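Local coordinates for fiber protein (Human adenovirus 14, PDB 3F0Y) that forms the trimeric knob at the tip of the viral fibre and probably engages the cellular receptor CD46, at residues E79-S84 and C172-W177; T90-L95 and A164-T169. All coordinates share one frame; numbering follows the deposited sequence.

Contact 1. Residues E79-S84 and C172-W177; sequences ELFFDS and CIRITW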
loop_
_atom_site.group_PDB
_atom_site.type_symbol
_atom_site.label_atom_id
_atom_site.label_comp_id
_atom_site.label_asym_id
_atom_site.label_seq_id
_atom_site.Cartn_x
_atom_site.Cartn_y
_atom_site.Cartn_z
ATOM N N GLU A 79 6.778 -19.907 -4.586
ATOM C CA GLU A 79 5.519 -20.527 -4.979
ATOM C C GLU A 79 4.848 -21.109 -3.743
ATOM O O GLU A 79 5.408 -21.984 -3.084
ATOM C CB GLU A 79 5.762 -21.643 -5.992
ATOM C CG GLU A 79 6.282 -21.172 -7.338
ATOM C CD GLU A 79 6.330 -22.295 -8.354
ATOM O OE1 GLU A 79 6.886 -23.365 -8.031
ATOM O OE2 GLU A 79 5.810 -22.112 -9.475
ATOM N N LEU A 80 3.651 -20.617 -3.433
ATOM C CA LEU A 80 2.906 -21.065 -2.263
ATOM C C LEU A 80 1.622 -21.742 -2.720
ATOM O O LEU A 80 0.752 -21.102 -3.308
ATOM C CB LEU A 80 2.589 -19.886 -1.340
ATOM C CG LEU A 80 3.763 -18.968 -0.983
ATOM C CD1 LEU A 80 3.289 -17.849 -0.075
ATOM C CD2 LEU A 80 4.903 -19.745 -0.333
ATOM N N PHE A 81 1.522 -23.041 -2.456
ATOM C CA PHE A 81 0.358 -23.833 -2.829
ATOM C C PHE A 81 -0.409 -24.234 -1.578
ATOM O O PHE A 81 0.187 -24.626 -0.574
ATOM C CB PHE A 81 0.790 -25.073 -3.609
ATOM C CG PHE A 81 1.547 -24.755 -4.869
ATOM C CD1 PHE A 81 2.924 -24.918 -4.932
ATOM C CD2 PHE A 81 0.884 -24.267 -5.982
ATOM C CE1 PHE A 81 3.622 -24.613 -6.091
ATOM C CE2 PHE A 81 1.573 -23.962 -7.144
ATOM C CZ PHE A 81 2.946 -24.135 -7.200
ATOM N N PHE A 82 -1.733 -24.126 -1.651
ATOM C CA PHE A 82 -2.605 -24.416 -0.519
ATOM C C PHE A 82 -3.707 -25.383 -0.940
ATOM O O PHE A 82 -4.196 -25.326 -2.070
ATOM C CB PHE A 82 -3.231 -23.127 0.016
ATOM C CG PHE A 82 -2.230 -22.061 0.368
ATOM C CD1 PHE A 82 -1.743 -21.198 -0.606
ATOM C CD2 PHE A 82 -1.787 -21.909 1.676
ATOM C CE1 PHE A 82 -0.820 -20.208 -0.284
ATOM C CE2 PHE A 82 -0.864 -20.920 2.005
ATOM C CZ PHE A 82 -0.380 -20.071 1.024
ATOM N N ASP A 83 -4.097 -26.265 -0.023
ATOM C CA ASP A 83 -5.179 -27.217 -0.286
ATOM C C ASP A 83 -6.546 -26.549 -0.119
ATOM O O ASP A 83 -6.627 -25.364 0.216
ATOM C CB ASP A 83 -5.044 -28.467 0.603
ATOM C CG ASP A 83 -5.120 -28.159 2.092
ATOM O OD1 ASP A 83 -5.733 -27.143 2.485
ATOM O OD2 ASP A 83 -4.566 -28.957 2.877
ATOM N N SER A 84 -7.613 -27.316 -0.345
ATOM C CA SER A 84 -8.985 -26.800 -0.286
ATOM C C SER A 84 -9.388 -26.211 1.073
ATOM O O SER A 84 -10.351 -25.450 1.151
ATOM C CB SER A 84 -9.979 -27.898 -0.683
ATOM O OG SER A 84 -9.903 -28.998 0.207
ATOM N N CYS A 172 -3.192 -20.713 -5.028
ATOM C CA CYS A 172 -1.784 -20.449 -5.316
ATOM C C CYS A 172 -1.433 -18.978 -5.133
ATOM O O CYS A 172 -2.206 -18.089 -5.505
ATOM C CB CYS A 172 -1.439 -20.854 -6.753
ATOM S SG CYS A 172 -2.037 -22.469 -7.244
ATOM N N ILE A 173 -0.260 -18.737 -4.555
ATOM C CA ILE A 173 0.360 -17.422 -4.545
ATOM C C ILE A 173 1.797 -17.609 -5.014
ATOM O O ILE A 173 2.587 -18.281 -4.355
ATOM C CB ILE A 173 0.358 -16.789 -3.136
ATOM C CG1 ILE A 173 -1.067 -16.688 -2.582
ATOM C CG2 ILE A 173 1.001 -15.410 -3.175
ATOM C CD1 ILE A 173 -1.128 -16.174 -1.157
ATOM N N ARG A 174 2.118 -17.037 -6.170
ATOM C CA ARG A 174 3.466 -17.099 -6.721
ATOM C C ARG A 174 4.047 -15.695 -6.740
ATOM O O ARG A 174 3.547 -14.827 -7.449
ATOM C CB ARG A 174 3.440 -17.669 -8.136
ATOM C CG ARG A 174 2.987 -19.117 -8.227
ATOM C CD ARG A 174 3.182 -19.639 -9.637
ATOM N NE ARG A 174 2.884 -21.066 -9.777
ATOM C CZ ARG A 174 1.709 -21.574 -10.146
ATOM N NH1 ARG A 174 0.666 -20.789 -10.402
ATOM N NH2 ARG A 174 1.577 -22.891 -10.254
ATOM N N ILE A 175 5.095 -15.478 -5.950
ATOM C CA ILE A 175 5.722 -14.168 -5.819
ATOM C C ILE A 175 7.106 -14.217 -6.449
ATOM O O ILE A 175 7.973 -14.952 -5.983
ATOM C CB ILE A 175 5.859 -13.752 -4.338
ATOM C CG1 ILE A 175 4.535 -13.946 -3.592
ATOM C CG2 ILE A 175 6.312 -12.304 -4.235
ATOM C CD1 ILE A 175 4.654 -13.761 -2.092
ATOM N N THR A 176 7.302 -13.435 -7.509
ATOM C CA THR A 176 8.559 -13.422 -8.251
ATOM C C THR A 176 9.293 -12.104 -8.052
ATOM O O THR A 176 8.783 -11.045 -8.411
ATOM C CB THR A 176 8.323 -13.620 -9.761
ATOM O OG1 THR A 176 7.708 -14.892 -9.988
ATOM C CG2 THR A 176 9.643 -13.554 -10.534
ATOM N N TRP A 177 10.488 -12.186 -7.472
ATOM C CA TRP A 177 11.396 -11.050 -7.376
ATOM C C TRP A 177 12.345 -11.121 -8.556
ATOM O O TRP A 177 12.853 -12.198 -8.879
ATOM C CB TRP A 177 12.218 -11.112 -6.091
ATOM C CG TRP A 177 11.449 -10.838 -4.843
ATOM C CD1 TRP A 177 11.338 -9.644 -4.201
ATOM C CD2 TRP A 177 10.698 -11.783 -4.072
ATOM N NE1 TRP A 177 10.557 -9.781 -3.080
ATOM C CE2 TRP A 177 10.153 -11.085 -2.976
ATOM C CE3 TRP A 177 10.434 -13.152 -4.202
ATOM C CZ2 TRP A 177 9.353 -11.707 -2.014
ATOM C CZ3 TRP A 177 9.640 -13.771 -3.246
ATOM C CH2 TRP A 177 9.110 -13.048 -2.166
HETATM O O HOH W 1 4.590 -24.147 -10.670
#
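An antiparallel ladder pairs strand 73-82, outermost in its sheet within the subunit, with its neighbour 171-180. Leu80 and Ile173 form the hydrogen-bonded pair: Leu80 N gives its proton to Ile173 O at 2.7 Å, and Ile173 N returns one to Leu80 O at 2.9 Å. Glu79-Arg174 and Phe81-Cys172, non-hydrogen-bonded pairs on either side of it, send their side chains to one face. There Arg174 NE meets Glu79 OE2 at 3.1 Å in a salt bridge; the carboxylate oxygen lies near the guanidinium plane, whereas the nitrogen comes from above the carboxylate plane. A water joins Glu79 OE2 to Arg174 NH2. The arginine runs extended to NE and then turns at chi4 (93°), which sets Arg174 NH2 at the edge of the Phe81 ring, 3.3 Å from Phe81 CE2, with ring and guanidinium planes 77° apart. Farther along that edge Cys172 SG makes a sulfur-aromatic contact 3.7 Å from Phe81 CD2. In the knob's beta-sandwich the opposite face, carrying Leu80 and Ile173, turns to the other sheet, where Leu80 packs on Leu41 and Leu43 of strand 39-48. Ile173 CD1 also touches Phe82 CE1, 4.1 Å away.

Contact 2. Residues T90-L95 and A164-T169; sequences TSLSSL and AIRADT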
loop_
_atom_site.group_PDB
_atom_site.type_symbol
_atom_site.label_atom_id
_atom_site.label_comp_id
_atom_site.label_asym_id
_atom_site.label_seq_id
_atom_site.Cartn_x
_atom_site.Cartn_y
_atom_site.Cartn_z
ATOM N N THR A 90 3.448 -28.029 1.866
ATOM C CA THR A 90 4.879 -27.736 2.002
ATOM C C THR A 90 5.755 -28.458 0.979
ATOM O O THR A 90 6.783 -27.927 0.561
ATOM C CB THR A 90 5.400 -28.081 3.416
ATOM O OG1 THR A 90 5.214 -29.478 3.673
ATOM C CG2 THR A 90 4.669 -27.264 4.476
ATOM N N SER A 91 5.351 -29.665 0.586
ATOM C CA SER A 91 6.111 -30.453 -0.390
ATOM C C SER A 91 6.139 -29.792 -1.770
ATOM O O SER A 91 7.149 -29.858 -2.469
ATOM C CB SER A 91 5.540 -31.869 -0.502
ATOM O OG SER A 91 4.197 -31.844 -0.953
ATOM N N LEU A 92 5.033 -29.159 -2.156
ATOM C CA LEU A 92 4.940 -28.471 -3.446
ATOM C C LEU A 92 5.456 -27.033 -3.392
ATOM O O LEU A 92 5.836 -26.471 -4.421
ATOM C CB LEU A 92 3.491 -28.449 -3.935
ATOM C CG LEU A 92 2.807 -29.791 -4.190
ATOM C CD1 LEU A 92 1.325 -29.570 -4.441
ATOM C CD2 LEU A 92 3.454 -30.523 -5.360
ATOM N N SER A 93 5.461 -26.443 -2.199
ATOM C CA SER A 93 5.716 -25.014 -2.042
ATOM C C SER A 93 7.166 -24.702 -1.709
ATOM O O SER A 93 7.900 -25.555 -1.210
ATOM C CB SER A 93 4.814 -24.443 -0.946
ATOM O OG SER A 93 3.451 -24.662 -1.251
ATOM N N SER A 94 7.568 -23.464 -1.992
ATOM C CA SER A 94 8.884 -22.964 -1.616
ATOM C C SER A 94 9.001 -22.884 -0.096
ATOM O O SER A 94 10.025 -23.262 0.477
ATOM C CB SER A 94 9.123 -21.584 -2.230
ATOM O OG SER A 94 8.858 -21.600 -3.620
ATOM N N LEU A 95 7.942 -22.389 0.543
ATOM C CA LEU A 95 7.858 -22.326 1.999
ATOM C C LEU A 95 7.605 -23.727 2.547
ATOM O O LEU A 95 6.641 -24.384 2.154
ATOM C CB LEU A 95 6.730 -21.381 2.426
ATOM C CG LEU A 95 6.506 -21.159 3.925
ATOM C CD1 LEU A 95 7.724 -20.538 4.589
ATOM C CD2 LEU A 95 5.273 -20.290 4.139
ATOM N N ALA A 164 -2.910 -24.576 -11.434
ATOM C CA ALA A 164 -2.580 -25.518 -10.367
ATOM C C ALA A 164 -1.562 -26.524 -10.887
ATOM O O ALA A 164 -1.491 -26.772 -12.089
ATOM C CB ALA A 164 -3.833 -26.231 -9.886
ATOM N N ILE A 165 -0.775 -27.095 -9.977
ATOM C CA ILE A 165 0.251 -28.081 -10.342
ATOM C C ILE A 165 -0.099 -29.509 -9.905
ATOM O O ILE A 165 0.543 -30.466 -10.340
ATOM C CB ILE A 165 1.645 -27.696 -9.779
ATOM C CG1 ILE A 165 1.639 -27.638 -8.246
ATOM C CG2 ILE A 165 2.092 -26.358 -10.351
ATOM C CD1 ILE A 165 3.025 -27.533 -7.649
ATOM N N ARG A 166 -1.103 -29.642 -9.040
ATOM C CA ARG A 166 -1.556 -30.946 -8.562
ATOM C C ARG A 166 -3.036 -30.855 -8.191
ATOM O O ARG A 166 -3.544 -29.767 -7.902
ATOM C CB ARG A 166 -0.713 -31.392 -7.363
ATOM C CG ARG A 166 -0.695 -32.901 -7.134
ATOM C CD ARG A 166 0.422 -33.329 -6.187
ATOM N NE ARG A 166 0.202 -32.880 -4.813
ATOM C CZ ARG A 166 0.983 -33.181 -3.775
ATOM N NH1 ARG A 166 2.059 -33.941 -3.929
ATOM N NH2 ARG A 166 0.685 -32.720 -2.567
ATOM N N ALA A 167 -3.720 -31.999 -8.196
ATOM C CA ALA A 167 -5.174 -32.051 -7.980
ATOM C C ALA A 167 -5.626 -31.413 -6.664
ATOM O O ALA A 167 -6.713 -30.838 -6.591
ATOM C CB ALA A 167 -5.670 -33.493 -8.056
ATOM N N ASP A 168 -4.790 -31.512 -5.634
ATOM C CA ASP A 168 -5.124 -30.978 -4.312
ATOM C C ASP A 168 -4.694 -29.522 -4.101
ATOM O O ASP A 168 -4.848 -28.995 -3.004
ATOM C CB ASP A 168 -4.524 -31.863 -3.210
ATOM C CG ASP A 168 -3.009 -31.913 -3.256
ATOM O OD1 ASP A 168 -2.435 -31.564 -4.310
ATOM O OD2 ASP A 168 -2.394 -32.302 -2.242
ATOM N N THR A 169 -4.155 -28.881 -5.138
ATOM C CA THR A 169 -3.766 -27.472 -5.056
ATOM C C THR A 169 -4.955 -26.584 -5.420
ATOM O O THR A 169 -5.236 -26.358 -6.599
ATOM C CB THR A 169 -2.574 -27.160 -5.982
ATOM O OG1 THR A 169 -1.446 -27.957 -5.597
ATOM C CG2 THR A 169 -2.199 -25.689 -5.889
#
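Residues 90-95 and 164-169 approach as two irregular loop segments, the CA atoms of Leu92 and Ile165 being 8.3 Å apart, with no hydrogen bond between them; Thr90 to Leu92 have helical backbone angles, and Arg166 to Thr169 make a type I turn closed by Thr169 N to Arg166 O. Leu92 bridges the gap. Its CB heads for residues 164-169, and with CG anti to the carbonyl carbon (chi1 -61°) both methyls reach that loop. Leu92 CD1 lies over one face of the Arg166 guanidinium, offset toward its rim and 3.5 Å from Arg166 NE. The same methyl reaches Thr169 OG1 at 3.4 Å, a hydroxyl buried here with no hydrogen-bond partner in the model. Leu92 CD2 packs on Ile165 CD1 at 3.8 Å, the two chains lying alongside each other and running opposite ways, and is also near the guanidinium.

The flat group under the leucine is held by its own turn. Arg166 bends at chi3 (69°) and grips Asp168 side-on with two nitrogens: Arg166 NE reaches Asp168 OD1 at 3.0 Å in a nearly straight bond (166°), and Arg166 NH2 reaches the syn lone pair of Asp168 OD2 at 3.1 Å. This double hold fixes the guanidinium's rotation and would partly balance its charge. Leu92, Ile165 and Thr169 also touch Phe81 of strand 73-82, Ile165 CD1 lying over the face of its ring. The arrangement is surface packing between two strand-connecting loops of the adenovirus fibre knob, one after strand 73-82 and the other before strand 171-180.

Both contacts involve the same two neighbouring strands or the loops attached to them. Contact 1 is a buried pairing within the sheet, built on regular backbone bonds, whereas contact 2 lies at the surface and depends on side chains alone. Arginine acts differently in each: Arg174 bonds across to the partner strand, while Arg166 is tied within its own turn and offers a face to a leucine. The centres of contact 1 and contact 2 are about 8 Å apart, and the two adjoin. Phe81 N lies 2.8 Å from Ser93 OG and Glu79 O 2.8 Å from Ser94 N, both probable hydrogen bonds, so residues 90-95 lie directly beside the outer strand of contact 1.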